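Local atomic coordinates of carboxysome shell vertex protein CcmL (PDB entry 4N8F), a protein that probably forms, as a homopentamer, the vertices of the carboxysome shell, the polyhedral compartment in which RuBisCO is sequestered for carbon dioxide fixation. Residues I3-G8 against G50-V55; L27-E32 against V55-G60; D39-A44 against P73-V78. All blocks are in the same frame, centred on the assembly; numbering follows the deposited sequence.

Contact 1 of 3, residues I3-G8 against G50-V55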
ATOM      1  N   ILE C   3     -10.590 -10.837  -3.514  1.00 28.63           N
ATOM      2  CA  ILE C   3     -11.530 -11.462  -4.387  1.00 27.61           C
ATOM      3  C   ILE C   3     -12.316 -10.342  -5.082  1.00 28.01           C
ATOM      4  O   ILE C   3     -12.709  -9.346  -4.444  1.00 28.33           O
ATOM      5  CB  ILE C   3     -12.486 -12.326  -3.573  1.00 28.29           C
ATOM      6  CG1 ILE C   3     -11.711 -13.457  -2.891  1.00 27.63           C
ATOM      7  CG2 ILE C   3     -13.535 -12.945  -4.481  1.00 28.60           C
ATOM      8  CD1 ILE C   3     -12.550 -14.223  -1.927  1.00 28.79           C
ATOM      9  N   ALA C   4     -12.533 -10.513  -6.366  1.00 27.30           N
ATOM     10  CA  ALA C   4     -13.323  -9.555  -7.153  1.00 27.59           C
ATOM     11  C   ALA C   4     -14.052 -10.257  -8.275  1.00 28.22           C
ATOM     12  O   ALA C   4     -13.776 -11.424  -8.665  1.00 27.34           O
ATOM     13  CB  ALA C   4     -12.434  -8.430  -7.714  1.00 27.04           C
ATOM     14  N   ARG C   5     -14.976  -9.516  -8.873  1.00 28.61           N
ATOM     15  CA  ARG C   5     -15.557 -10.009 -10.058  1.00 30.11           C
ATOM     16  C   ARG C   5     -15.207  -9.116 -11.233  1.00 30.43           C
ATOM     17  O   ARG C   5     -15.142  -7.897 -11.088  1.00 29.50           O
ATOM     18  CB  ARG C   5     -17.077 -10.166  -9.897  1.00 32.43           C
ATOM     19  CG  ARG C   5     -17.873  -8.908  -9.594  1.00 34.60           C
ATOM     20  CD  ARG C   5     -19.338  -9.217  -9.980  1.00 40.89           C
ATOM     21  NE  ARG C   5     -19.877  -7.970 -10.262  1.00 45.07           N
ATOM     22  CZ  ARG C   5     -20.219  -7.445 -11.420  1.00 41.68           C
ATOM     23  NH1 ARG C   5     -20.413  -8.090 -12.580  1.00 41.44           N
ATOM     24  NH2 ARG C   5     -20.502  -6.185 -11.299  1.00 41.36           N
ATOM     25  N   VAL C   6     -15.096  -9.723 -12.409  1.00 29.76           N
ATOM     26  CA  VAL C   6     -14.787  -8.954 -13.597  1.00 31.24           C
ATOM     27  C   VAL C   6     -16.006  -8.281 -14.023  1.00 31.85           C
ATOM     28  O   VAL C   6     -17.014  -8.911 -14.175  1.00 35.86           O
ATOM     29  CB  VAL C   6     -14.378  -9.850 -14.742  1.00 30.90           C
ATOM     30  CG1 VAL C   6     -14.129  -9.038 -15.995  1.00 31.05           C
ATOM     31  CG2 VAL C   6     -13.192 -10.652 -14.300  1.00 30.37           C
ATOM     32  N   CYS C   7     -15.962  -6.985 -14.228  1.00 34.06           N
ATOM     33  CA  CYS C   7     -17.208  -6.355 -14.572  1.00 33.91           C
ATOM     34  C   CYS C   7     -17.137  -5.435 -15.706  1.00 35.10           C
ATOM     35  O   CYS C   7     -18.175  -4.931 -16.061  1.00 34.34           O
ATOM     36  CB  CYS C   7     -17.826  -5.633 -13.388  1.00 38.00           C
ATOM     37  SG  CYS C   7     -16.908  -4.199 -12.866  1.00 41.68           S
ATOM     38  N   GLY C   8     -15.974  -5.251 -16.336  1.00 35.10           N
ATOM     39  CA  GLY C   8     -15.916  -4.449 -17.551  1.00 36.59           C
ATOM     40  C   GLY C   8     -14.516  -4.361 -18.095  1.00 34.68           C
ATOM     41  O   GLY C   8     -13.731  -5.187 -17.803  1.00 34.29           O
ATOM     42  N   GLY C  50     -13.015 -14.032 -18.125  1.00 38.85           N
ATOM     43  CA  GLY C  50     -14.227 -13.515 -18.781  1.00 38.59           C
ATOM     44  C   GLY C  50     -15.090 -12.660 -17.862  1.00 37.89           C
ATOM     45  O   GLY C  50     -14.953 -12.654 -16.640  1.00 33.52           O
ATOM     46  N   GLN C  51     -16.001 -11.950 -18.483  1.00 37.96           N
ATOM     47  CA  GLN C  51     -16.952 -11.158 -17.772  1.00 40.00           C
ATOM     48  C   GLN C  51     -17.734 -11.961 -16.690  1.00 37.69           C
ATOM     49  O   GLN C  51     -18.143 -13.081 -16.934  1.00 35.57           O
ATOM     50  CB  GLN C  51     -17.898 -10.557 -18.776  1.00 42.52           C
ATOM     51  CG  GLN C  51     -18.920  -9.639 -18.150  1.00 49.73           C
ATOM     52  CD  GLN C  51     -18.378  -8.229 -17.871  1.00 56.59           C
ATOM     53  OE1 GLN C  51     -17.180  -7.939 -18.047  1.00 58.16           O
ATOM     54  NE2 GLN C  51     -19.267  -7.357 -17.419  1.00 57.16           N
ATOM     55  N   ASP C  52     -17.961 -11.329 -15.538  1.00 33.35           N
ATOM     56  CA  ASP C  52     -18.611 -11.907 -14.379  1.00 34.42           C
ATOM     57  C   ASP C  52     -17.866 -12.997 -13.613  1.00 32.54           C
ATOM     58  O   ASP C  52     -18.344 -13.371 -12.524  1.00 31.22           O
ATOM     59  CB  ASP C  52     -20.053 -12.345 -14.683  1.00 37.03           C
ATOM     60  CG  ASP C  52     -20.965 -11.145 -15.017  1.00 42.04           C
ATOM     61  OD1 ASP C  52     -20.787 -10.062 -14.434  1.00 46.08           O
ATOM     62  OD2 ASP C  52     -21.837 -11.279 -15.872  1.00 44.93           O
ATOM     63  N   GLU C  53     -16.719 -13.475 -14.114  1.00 32.95           N
ATOM     64  CA  GLU C  53     -15.891 -14.465 -13.353  1.00 34.07           C
ATOM     65  C   GLU C  53     -15.342 -13.895 -12.046  1.00 33.21           C
ATOM     66  O   GLU C  53     -15.092 -12.694 -11.940  1.00 30.99           O
ATOM     67  CB  GLU C  53     -14.747 -15.003 -14.179  1.00 37.54           C
ATOM     68  CG  GLU C  53     -15.238 -15.538 -15.521  1.00 43.28           C
ATOM     69  CD  GLU C  53     -14.456 -16.689 -16.115  1.00 52.19           C
ATOM     70  OE1 GLU C  53     -13.346 -16.499 -16.724  1.00 58.16           O
ATOM     71  OE2 GLU C  53     -15.029 -17.797 -16.064  1.00 54.93           O
ATOM     72  N   TRP C  54     -15.267 -14.743 -11.027  1.00 31.43           N
ATOM     73  CA  TRP C  54     -14.603 -14.360  -9.824  1.00 32.02           C
ATOM     74  C   TRP C  54     -13.137 -14.578 -10.047  1.00 31.05           C
ATOM     75  O   TRP C  54     -12.723 -15.589 -10.677  1.00 31.64           O
ATOM     76  CB  TRP C  54     -15.095 -15.157  -8.606  1.00 32.02           C
ATOM     77  CG  TRP C  54     -16.502 -14.853  -8.235  1.00 31.76           C
ATOM     78  CD1 TRP C  54     -17.490 -14.364  -9.056  1.00 33.73           C
ATOM     79  CD2 TRP C  54     -17.098 -15.028  -6.947  1.00 31.73           C
ATOM     80  NE1 TRP C  54     -18.650 -14.170  -8.326  1.00 34.65           N
ATOM     81  CE2 TRP C  54     -18.448 -14.617  -7.047  1.00 32.69           C
ATOM     82  CE3 TRP C  54     -16.613 -15.457  -5.718  1.00 32.59           C
ATOM     83  CZ2 TRP C  54     -19.323 -14.640  -5.963  1.00 32.70           C
ATOM     84  CZ3 TRP C  54     -17.470 -15.511  -4.653  1.00 33.38           C
ATOM     85  CH2 TRP C  54     -18.816 -15.109  -4.777  1.00 34.61           C
ATOM     86  N   VAL C  55     -12.362 -13.610  -9.562  1.00 31.20           N
ATOM     87  CA  VAL C  55     -10.901 -13.619  -9.670  1.00 30.84           C
ATOM     88  C   VAL C  55     -10.152 -13.230  -8.369  1.00 31.31           C
ATOM     89  O   VAL C  55     -10.687 -12.547  -7.496  1.00 30.37           O
ATOM     90  CB  VAL C  55     -10.402 -12.701 -10.796  1.00 30.30           C
ATOM     91  CG1 VAL C  55     -10.957 -13.142 -12.167  1.00 32.10           C
ATOM     92  CG2 VAL C  55     -10.680 -11.254 -10.508  1.00 31.97           C
TER
HETATM   93  O   HOH W   1     -14.878  -7.794 -19.027  1.00 45.66           O
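Strand 2-11 meets the start of strand 54-59 here, the antiparallel seam between the first and fourth strands in chain order that closes the five-stranded barrel of the CcmL/EutN family. Ala4 and Val55 form a hydrogen-bonded pair, with Val55 N reaching Ala4 O at 2.8 Å and Ala4 N returning the bond to Val55 O. The pairing then runs on past the start of the strand into a type II turn, Gly50 to Glu53: Val6 N donates to Glu53 O, and Val6 O accepts from Asp52 N at 2.9 Å. Val6, small and branched, sets CB 3.4 Å from Gly50 O, while its CG2 lies 4.0 Å from Val55 CG1 on the buried side.

The ends of the turn's polar side chains come back to strand 2-11. Gln51, bent at chi2 (81°), brings NE2 3.0 Å from Cys7 O, above the carbonyl plane, and a water links Gln51 OE1 to Gly8 O, the latter weakly. Asp52 lies side by side with Arg5, its OD1 2.7 Å from Arg5 NH1, a salt bridge whose hydrogen bond is weak (118° at the hydrogen), the guanidinium and carboxylate planes 34° apart. Arg5 NH2 is held by Gln28 and by Asp88 of a neighbouring subunit. With carboxylates from its own turn and from the next chain, the arginine's charge is probably well balanced, and one side chain ties the barrel seam to the pentamer interface.

Contact 2 of 3, residues L27-E32 against V55-G60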
ATOM      1  N   LEU C  27     -12.544  -4.479 -12.374  1.00 30.00           N
ATOM      2  CA  LEU C  27     -12.901  -5.440 -11.319  1.00 29.52           C
ATOM      3  C   LEU C  27     -13.731  -4.723 -10.223  1.00 31.37           C
ATOM      4  O   LEU C  27     -13.408  -3.608  -9.819  1.00 29.87           O
ATOM      5  CB  LEU C  27     -11.637  -5.994 -10.697  1.00 28.28           C
ATOM      6  CG  LEU C  27     -10.596  -6.595 -11.663  1.00 28.99           C
ATOM      7  CD1 LEU C  27      -9.444  -7.290 -10.966  1.00 30.58           C
ATOM      8  CD2 LEU C  27     -11.248  -7.640 -12.556  1.00 29.33           C
ATOM      9  N   GLN C  28     -14.819  -5.342  -9.796  1.00 30.31           N
ATOM     10  CA  GLN C  28     -15.533  -4.875  -8.653  1.00 30.35           C
ATOM     11  C   GLN C  28     -15.154  -5.823  -7.513  1.00 29.78           C
ATOM     12  O   GLN C  28     -15.297  -7.015  -7.636  1.00 27.61           O
ATOM     13  CB  GLN C  28     -17.023  -4.940  -8.875  1.00 31.16           C
ATOM     14  CG  GLN C  28     -17.819  -4.460  -7.645  1.00 32.79           C
ATOM     15  CD  GLN C  28     -19.293  -4.296  -7.937  1.00 33.09           C
ATOM     16  OE1 GLN C  28     -19.825  -4.916  -8.855  1.00 32.87           O
ATOM     17  NE2 GLN C  28     -19.964  -3.464  -7.148  1.00 33.79           N
ATOM     18  N   TYR C  29     -14.703  -5.261  -6.406  1.00 29.42           N
ATOM     19  CA  TYR C  29     -14.383  -6.054  -5.240  1.00 29.88           C
ATOM     20  C   TYR C  29     -15.619  -6.729  -4.643  1.00 30.23           C
ATOM     21  O   TYR C  29     -16.686  -6.142  -4.645  1.00 30.05           O
ATOM     22  CB  TYR C  29     -13.624  -5.203  -4.175  1.00 30.55           C
ATOM     23  CG  TYR C  29     -12.207  -4.834  -4.597  1.00 30.78           C
ATOM     24  CD1 TYR C  29     -11.891  -3.548  -4.971  1.00 30.86           C
ATOM     25  CD2 TYR C  29     -11.190  -5.808  -4.641  1.00 31.50           C
ATOM     26  CE1 TYR C  29     -10.621  -3.208  -5.340  1.00 31.44           C
ATOM     27  CE2 TYR C  29      -9.922  -5.477  -4.991  1.00 31.75           C
ATOM     28  CZ  TYR C  29      -9.630  -4.193  -5.381  1.00 32.40           C
ATOM     29  OH  TYR C  29      -8.353  -3.864  -5.790  1.00 33.98           O
ATOM     30  N   LEU C  30     -15.403  -7.918  -4.048  1.00 30.66           N
ATOM     31  CA  LEU C  30     -16.425  -8.673  -3.370  1.00 30.96           C
ATOM     32  C   LEU C  30     -16.135  -8.732  -1.859  1.00 32.14           C
ATOM     33  O   LEU C  30     -15.032  -9.055  -1.437  1.00 33.16           O
ATOM     34  CB  LEU C  30     -16.568 -10.073  -3.939  1.00 29.56           C
ATOM     35  CG  LEU C  30     -16.928 -10.154  -5.439  1.00 31.57           C
ATOM     36  CD1 LEU C  30     -17.005 -11.632  -5.866  1.00 31.53           C
ATOM     37  CD2 LEU C  30     -18.221  -9.461  -5.773  1.00 31.59           C
ATOM     38  N   GLY C  31     -17.159  -8.449  -1.094  1.00 32.16           N
ATOM     39  CA  GLY C  31     -17.095  -8.386   0.378  1.00 34.32           C
ATOM     40  C   GLY C  31     -17.514  -9.676   1.037  1.00 35.14           C
ATOM     41  O   GLY C  31     -17.551 -10.731   0.429  1.00 33.76           O
ATOM     42  N   GLU C  32     -17.873  -9.580   2.311  1.00 37.78           N
ATOM     43  CA  GLU C  32     -18.384 -10.692   3.037  1.00 36.25           C
ATOM     44  C   GLU C  32     -19.668 -11.174   2.319  1.00 38.01           C
ATOM     45  O   GLU C  32     -20.519 -10.371   1.877  1.00 35.56           O
ATOM     46  CB  GLU C  32     -18.681 -10.273   4.472  1.00 37.69           C
ATOM     47  CG  GLU C  32     -18.948 -11.426   5.411  1.00 37.47           C
ATOM     48  CD  GLU C  32     -19.064 -10.927   6.837  1.00 40.18           C
ATOM     49  OE1 GLU C  32     -20.111 -10.362   7.149  1.00 40.11           O
ATOM     50  OE2 GLU C  32     -18.068 -11.034   7.609  1.00 40.92           O
ATOM     51  N   VAL C  55     -12.362 -13.610  -9.562  1.00 31.20           N
ATOM     52  CA  VAL C  55     -10.901 -13.619  -9.670  1.00 30.84           C
ATOM     53  C   VAL C  55     -10.152 -13.230  -8.369  1.00 31.31           C
ATOM     54  O   VAL C  55     -10.687 -12.547  -7.496  1.00 30.37           O
ATOM     55  CB  VAL C  55     -10.402 -12.701 -10.796  1.00 30.30           C
ATOM     56  CG1 VAL C  55     -10.957 -13.142 -12.167  1.00 32.10           C
ATOM     57  CG2 VAL C  55     -10.680 -11.254 -10.508  1.00 31.97           C
ATOM     58  N   LEU C  56      -8.889 -13.649  -8.291  1.00 30.58           N
ATOM     59  CA  LEU C  56      -7.945 -13.051  -7.374  1.00 30.63           C
ATOM     60  C   LEU C  56      -7.142 -11.975  -8.054  1.00 28.85           C
ATOM     61  O   LEU C  56      -6.557 -12.183  -9.153  1.00 27.60           O
ATOM     62  CB  LEU C  56      -6.982 -14.086  -6.792  1.00 30.85           C
ATOM     63  CG  LEU C  56      -7.584 -15.217  -5.977  1.00 32.82           C
ATOM     64  CD1 LEU C  56      -6.493 -16.228  -5.525  1.00 32.21           C
ATOM     65  CD2 LEU C  56      -8.258 -14.614  -4.754  1.00 33.68           C
ATOM     66  N   VAL C  57      -7.089 -10.830  -7.386  1.00 29.28           N
ATOM     67  CA  VAL C  57      -6.242  -9.762  -7.836  1.00 29.27           C
ATOM     68  C   VAL C  57      -5.085  -9.516  -6.855  1.00 28.19           C
ATOM     69  O   VAL C  57      -5.264  -9.545  -5.642  1.00 30.71           O
ATOM     70  CB  VAL C  57      -7.082  -8.497  -8.188  1.00 29.54           C
ATOM     71  CG1 VAL C  57      -7.950  -8.070  -7.070  1.00 32.54           C
ATOM     72  CG2 VAL C  57      -6.185  -7.322  -8.522  1.00 29.42           C
ATOM     73  N   SER C  58      -3.890  -9.335  -7.404  1.00 27.88           N
ATOM     74  CA  SER C  58      -2.676  -8.895  -6.668  1.00 26.39           C
ATOM     75  C   SER C  58      -2.320  -7.454  -6.984  1.00 26.28           C
ATOM     76  O   SER C  58      -2.365  -7.028  -8.193  1.00 24.52           O
ATOM     77  CB  SER C  58      -1.488  -9.767  -7.088  1.00 28.15           C
ATOM     78  OG  SER C  58      -1.630 -11.037  -6.502  1.00 28.71           O
ATOM     79  N   ARG C  59      -1.955  -6.710  -5.953  1.00 24.10           N
ATOM     80  CA  ARG C  59      -1.657  -5.271  -6.087  1.00 26.77           C
ATOM     81  C   ARG C  59      -0.199  -5.014  -5.684  1.00 25.41           C
ATOM     82  O   ARG C  59       0.393  -5.832  -5.018  1.00 25.31           O
ATOM     83  CB  ARG C  59      -2.633  -4.425  -5.229  1.00 28.52           C
ATOM     84  CG  ARG C  59      -4.072  -4.593  -5.753  1.00 32.14           C
ATOM     85  CD  ARG C  59      -5.067  -3.736  -4.991  1.00 36.14           C
ATOM     86  NE  ARG C  59      -5.213  -4.412  -3.708  1.00 39.92           N
ATOM     87  CZ  ARG C  59      -5.490  -3.821  -2.574  1.00 47.48           C
ATOM     88  NH1 ARG C  59      -5.716  -2.500  -2.576  1.00 45.64           N
ATOM     89  NH2 ARG C  59      -5.544  -4.555  -1.451  1.00 43.47           N
ATOM     90  N   GLY C  60       0.332  -3.858  -6.069  1.00 25.71           N
ATOM     91  CA  GLY C  60       1.713  -3.493  -5.811  1.00 24.56           C
ATOM     92  C   GLY C  60       2.589  -4.249  -6.784  1.00 25.52           C
ATOM     93  O   GLY C  60       2.133  -4.654  -7.913  1.00 25.71           O
TER
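Segments 27-30 and 55-59 cross at 101°, their axes 9.4 Å apart at closest, with no hydrogen bond between them. Their strands, 24-30 and 54-59, are separated in the sheet by strand 2-11 and meet through side chains inside the barrel of the CcmL/EutN family, where apolar residues suit the interior. Leu27 packs on Val55 and Val57 at one end of the contact. Its CD1 lies 3.8 Å from Val57 CB, the two side chains sliding past each other in opposite directions, and its two methyls both reach Val55 CG2, each at 4.2 Å, with the side chains nearly perpendicular.

Tyr29 continues the row. Its ring crosses Val57 at about a right angle, CE2 standing 3.9 Å from CG1, the methyl that chi1 of 54° places between the backbone N and carbonyl carbon of Val57. A tyrosine fits this boundary because the ring packs on valine while the hydroxyl reaches the polar end, hydrogen-bonded to Glu41 OE2. Arg59 lies beside that hydroxyl with its aliphatic part; its backbone N is bound by Asp75 of a neighbouring subunit, and a sulfate ion sits about 4 Å from its side chain. Ring and guanidinium planes are 66° apart, and the nearest approach is from Tyr29 OH to Arg59 CD, 3.4 Å.

Contact 3 of 3, residues D39-A44 against P73-V78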
ATOM      1  N   ASP C  39     -16.378  -0.459  -4.650  1.00 39.57           N
ATOM      2  CA  ASP C  39     -14.951  -0.263  -4.809  1.00 38.72           C
ATOM      3  C   ASP C  39     -14.514  -1.066  -6.041  1.00 34.17           C
ATOM      4  O   ASP C  39     -15.099  -2.115  -6.333  1.00 33.73           O
ATOM      5  CB  ASP C  39     -14.179  -0.659  -3.522  1.00 41.11           C
ATOM      6  CG  ASP C  39     -12.696  -0.238  -3.586  1.00 45.94           C
ATOM      7  OD1 ASP C  39     -12.326   0.694  -4.370  1.00 52.05           O
ATOM      8  OD2 ASP C  39     -11.867  -0.845  -2.868  1.00 55.97           O
ATOM      9  N   TYR C  40     -13.526  -0.571  -6.773  1.00 32.88           N
ATOM     10  CA  TYR C  40     -13.177  -1.090  -8.108  1.00 33.53           C
ATOM     11  C   TYR C  40     -11.642  -1.009  -8.326  1.00 33.39           C
ATOM     12  O   TYR C  40     -10.964  -0.271  -7.648  1.00 34.13           O
ATOM     13  CB  TYR C  40     -13.927  -0.309  -9.224  1.00 37.40           C
ATOM     14  CG  TYR C  40     -13.194   0.961  -9.501  1.00 39.05           C
ATOM     15  CD1 TYR C  40     -13.473   2.103  -8.775  1.00 40.64           C
ATOM     16  CD2 TYR C  40     -12.121   0.982 -10.408  1.00 40.11           C
ATOM     17  CE1 TYR C  40     -12.752   3.257  -8.972  1.00 41.94           C
ATOM     18  CE2 TYR C  40     -11.373   2.134 -10.605  1.00 42.04           C
ATOM     19  CZ  TYR C  40     -11.693   3.265  -9.884  1.00 42.50           C
ATOM     20  OH  TYR C  40     -10.969   4.410 -10.055  1.00 47.49           O
ATOM     21  N   GLU C  41     -11.108  -1.843  -9.211  1.00 31.89           N
ATOM     22  CA  GLU C  41      -9.700  -1.795  -9.601  1.00 29.40           C
ATOM     23  C   GLU C  41      -9.624  -1.946 -11.105  1.00 27.99           C
ATOM     24  O   GLU C  41     -10.405  -2.671 -11.684  1.00 29.81           O
ATOM     25  CB  GLU C  41      -8.948  -2.967  -8.957  1.00 29.69           C
ATOM     26  CG  GLU C  41      -7.434  -2.814  -8.916  1.00 28.44           C
ATOM     27  CD  GLU C  41      -6.901  -1.714  -8.001  1.00 30.08           C
ATOM     28  OE1 GLU C  41      -5.881  -1.085  -8.396  1.00 30.04           O
ATOM     29  OE2 GLU C  41      -7.472  -1.479  -6.937  1.00 28.87           O
ATOM     30  N   VAL C  42      -8.692  -1.306 -11.756  1.00 26.99           N
ATOM     31  CA  VAL C  42      -8.433  -1.695 -13.136  1.00 26.90           C
ATOM     32  C   VAL C  42      -7.171  -2.517 -13.133  1.00 26.37           C
ATOM     33  O   VAL C  42      -6.172  -2.136 -12.503  1.00 28.65           O
ATOM     34  CB  VAL C  42      -8.267  -0.471 -14.056  1.00 27.77           C
ATOM     35  CG1 VAL C  42      -7.904  -0.910 -15.484  1.00 28.33           C
ATOM     36  CG2 VAL C  42      -9.513   0.372 -14.023  1.00 29.19           C
ATOM     37  N   ALA C  43      -7.230  -3.693 -13.742  1.00 26.68           N
ATOM     38  CA  ALA C  43      -6.144  -4.625 -13.652  1.00 26.04           C
ATOM     39  C   ALA C  43      -5.774  -5.240 -14.968  1.00 26.55           C
ATOM     40  O   ALA C  43      -6.623  -5.539 -15.773  1.00 27.92           O
ATOM     41  CB  ALA C  43      -6.509  -5.717 -12.686  1.00 26.39           C
ATOM     42  N   ALA C  44      -4.484  -5.487 -15.125  1.00 28.77           N
ATOM     43  CA  ALA C  44      -3.946  -6.309 -16.234  1.00 29.34           C
ATOM     44  C   ALA C  44      -4.387  -7.728 -16.114  1.00 31.32           C
ATOM     45  O   ALA C  44      -4.574  -8.272 -14.985  1.00 30.92           O
ATOM     46  CB  ALA C  44      -2.412  -6.266 -16.284  1.00 28.63           C
ATOM     47  N   PRO C  73       4.591  -0.736 -15.883  1.00 26.79           N
ATOM     48  CA  PRO C  73       4.185   0.135 -14.769  1.00 27.09           C
ATOM     49  C   PRO C  73       2.770  -0.129 -14.297  1.00 25.67           C
ATOM     50  O   PRO C  73       1.904   0.745 -14.355  1.00 24.77           O
ATOM     51  CB  PRO C  73       4.279   1.553 -15.371  1.00 27.46           C
ATOM     52  CG  PRO C  73       4.130   1.353 -16.842  1.00 27.95           C
ATOM     53  CD  PRO C  73       4.617  -0.023 -17.171  1.00 27.97           C
ATOM     54  N   ILE C  74       2.531  -1.356 -13.869  1.00 25.34           N
ATOM     55  CA  ILE C  74       1.207  -1.803 -13.401  1.00 26.07           C
ATOM     56  C   ILE C  74       1.295  -2.183 -11.946  1.00 25.23           C
ATOM     57  O   ILE C  74       2.336  -2.724 -11.493  1.00 26.93           O
ATOM     58  CB  ILE C  74       0.648  -2.975 -14.224  1.00 26.79           C
ATOM     59  CG1 ILE C  74       1.702  -4.091 -14.348  1.00 27.45           C
ATOM     60  CG2 ILE C  74       0.298  -2.531 -15.627  1.00 28.02           C
ATOM     61  CD1 ILE C  74       1.075  -5.395 -14.791  1.00 29.12           C
ATOM     62  N   ASP C  75       0.208  -1.902 -11.226  1.00 25.52           N
ATOM     63  CA  ASP C  75       0.104  -2.117  -9.809  1.00 24.71           C
ATOM     64  C   ASP C  75      -1.098  -3.018  -9.435  1.00 24.81           C
ATOM     65  O   ASP C  75      -1.466  -3.136  -8.315  1.00 25.79           O
ATOM     66  CB  ASP C  75       0.043  -0.776  -9.105  1.00 24.35           C
ATOM     67  CG  ASP C  75      -1.226  -0.032  -9.323  1.00 25.27           C
ATOM     68  OD1 ASP C  75      -2.047  -0.421 -10.191  1.00 25.36           O
ATOM     69  OD2 ASP C  75      -1.423   0.989  -8.574  1.00 25.97           O
ATOM     70  N   ALA C  76      -1.731  -3.627 -10.417  1.00 25.94           N
ATOM     71  CA  ALA C  76      -2.844  -4.562 -10.175  1.00 24.87           C
ATOM     72  C   ALA C  76      -2.909  -5.557 -11.327  1.00 25.31           C
ATOM     73  O   ALA C  76      -2.851  -5.159 -12.519  1.00 25.30           O
ATOM     74  CB  ALA C  76      -4.129  -3.828 -10.064  1.00 24.54           C
ATOM     75  N   ALA C  77      -3.050  -6.835 -11.004  1.00 24.30           N
ATOM     76  CA  ALA C  77      -3.187  -7.852 -12.053  1.00 24.65           C
ATOM     77  C   ALA C  77      -4.116  -8.947 -11.609  1.00 25.67           C
ATOM     78  O   ALA C  77      -4.050  -9.359 -10.428  1.00 25.85           O
ATOM     79  CB  ALA C  77      -1.848  -8.477 -12.393  1.00 24.27           C
ATOM     80  N   VAL C  78      -4.892  -9.502 -12.550  1.00 24.77           N
ATOM     81  CA  VAL C  78      -5.580 -10.723 -12.267  1.00 27.90           C
ATOM     82  C   VAL C  78      -4.561 -11.877 -12.200  1.00 28.80           C
ATOM     83  O   VAL C  78      -3.803 -12.041 -13.127  1.00 31.65           O
ATOM     84  CB  VAL C  78      -6.627 -11.047 -13.327  1.00 29.77           C
ATOM     85  CG1 VAL C  78      -7.123 -12.499 -13.170  1.00 31.85           C
ATOM     86  CG2 VAL C  78      -7.757 -10.032 -13.252  1.00 29.65           C
TER
HETATM   87  O   HOH W   2      -2.521 -10.903 -15.115  1.00 38.52           O
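Ala44 and Ala77 form the parallel bridge at which strand 39-45 joins strand 76-81 in the CcmL/EutN barrel, the one parallel pairing in an otherwise antiparallel sheet. Short segment axes inclined at 65° bring the strands together only near this end. Two backbone bonds satisfy both polar groups of Ala44: its N donates to Ala76 O at 3.1 Å, with the donor tilted from the carbonyl plane, and its O accepts from Val78 N at 2.7 Å, nearly in line with the carbonyl. Ala44 O also receives a weak bond from a water that donates more closely to Val78 O, so two donors share this acceptor.

Alanine suits such close crossing backbones. Ala43 CB lies 4.0 Å from Ala76 CB, and Ala44 CB meets Ile74 CD1, at the end of the larger side chain, at 3.9 Å.

Farther along, two acids converge on the subunit interface. The terminal nitrogen of Met1 of a neighbouring subunit donates to both Glu41 OE1 and Asp75 OD1, which probably eases the like charges of these oxygens, 4.3 Å apart. Glu41 OE2 forms a salt bridge with Lys2 of that subunit. With CG anti to the backbone N (chi1 -162°) and the chain bent at chi2, Glu41 passes over Ala76, its CG 3.6 Å from Ala76 CB.

How the contacts relate
The three contacts join strands of one closed barrel, contacts 1 and 3 through neighbouring strands and contact 2 across the interior. Contact 1 and contact 2 share Val55 and have centres about 9 Å apart; the backbone of strand 2-11 bonds to strand 24-30 between them, with Arg5 N 2.8 Å from Gln28 O. Contact 3, its centre about 9 Å from that of contact 2, joins it through Leu27 N to Glu41 O (2.9 Å) and Tyr29 OH to Glu41 OE2 (2.8 Å). Contacts 1 and 3 are farthest apart, about 12 Å between centres, yet Val55 CG1 and Val78 CG1 still touch at 4.0 Å within the interior. Arg59 and Glu41 each have a bound sulfate near their side chains, probably from the crystallisation liquor.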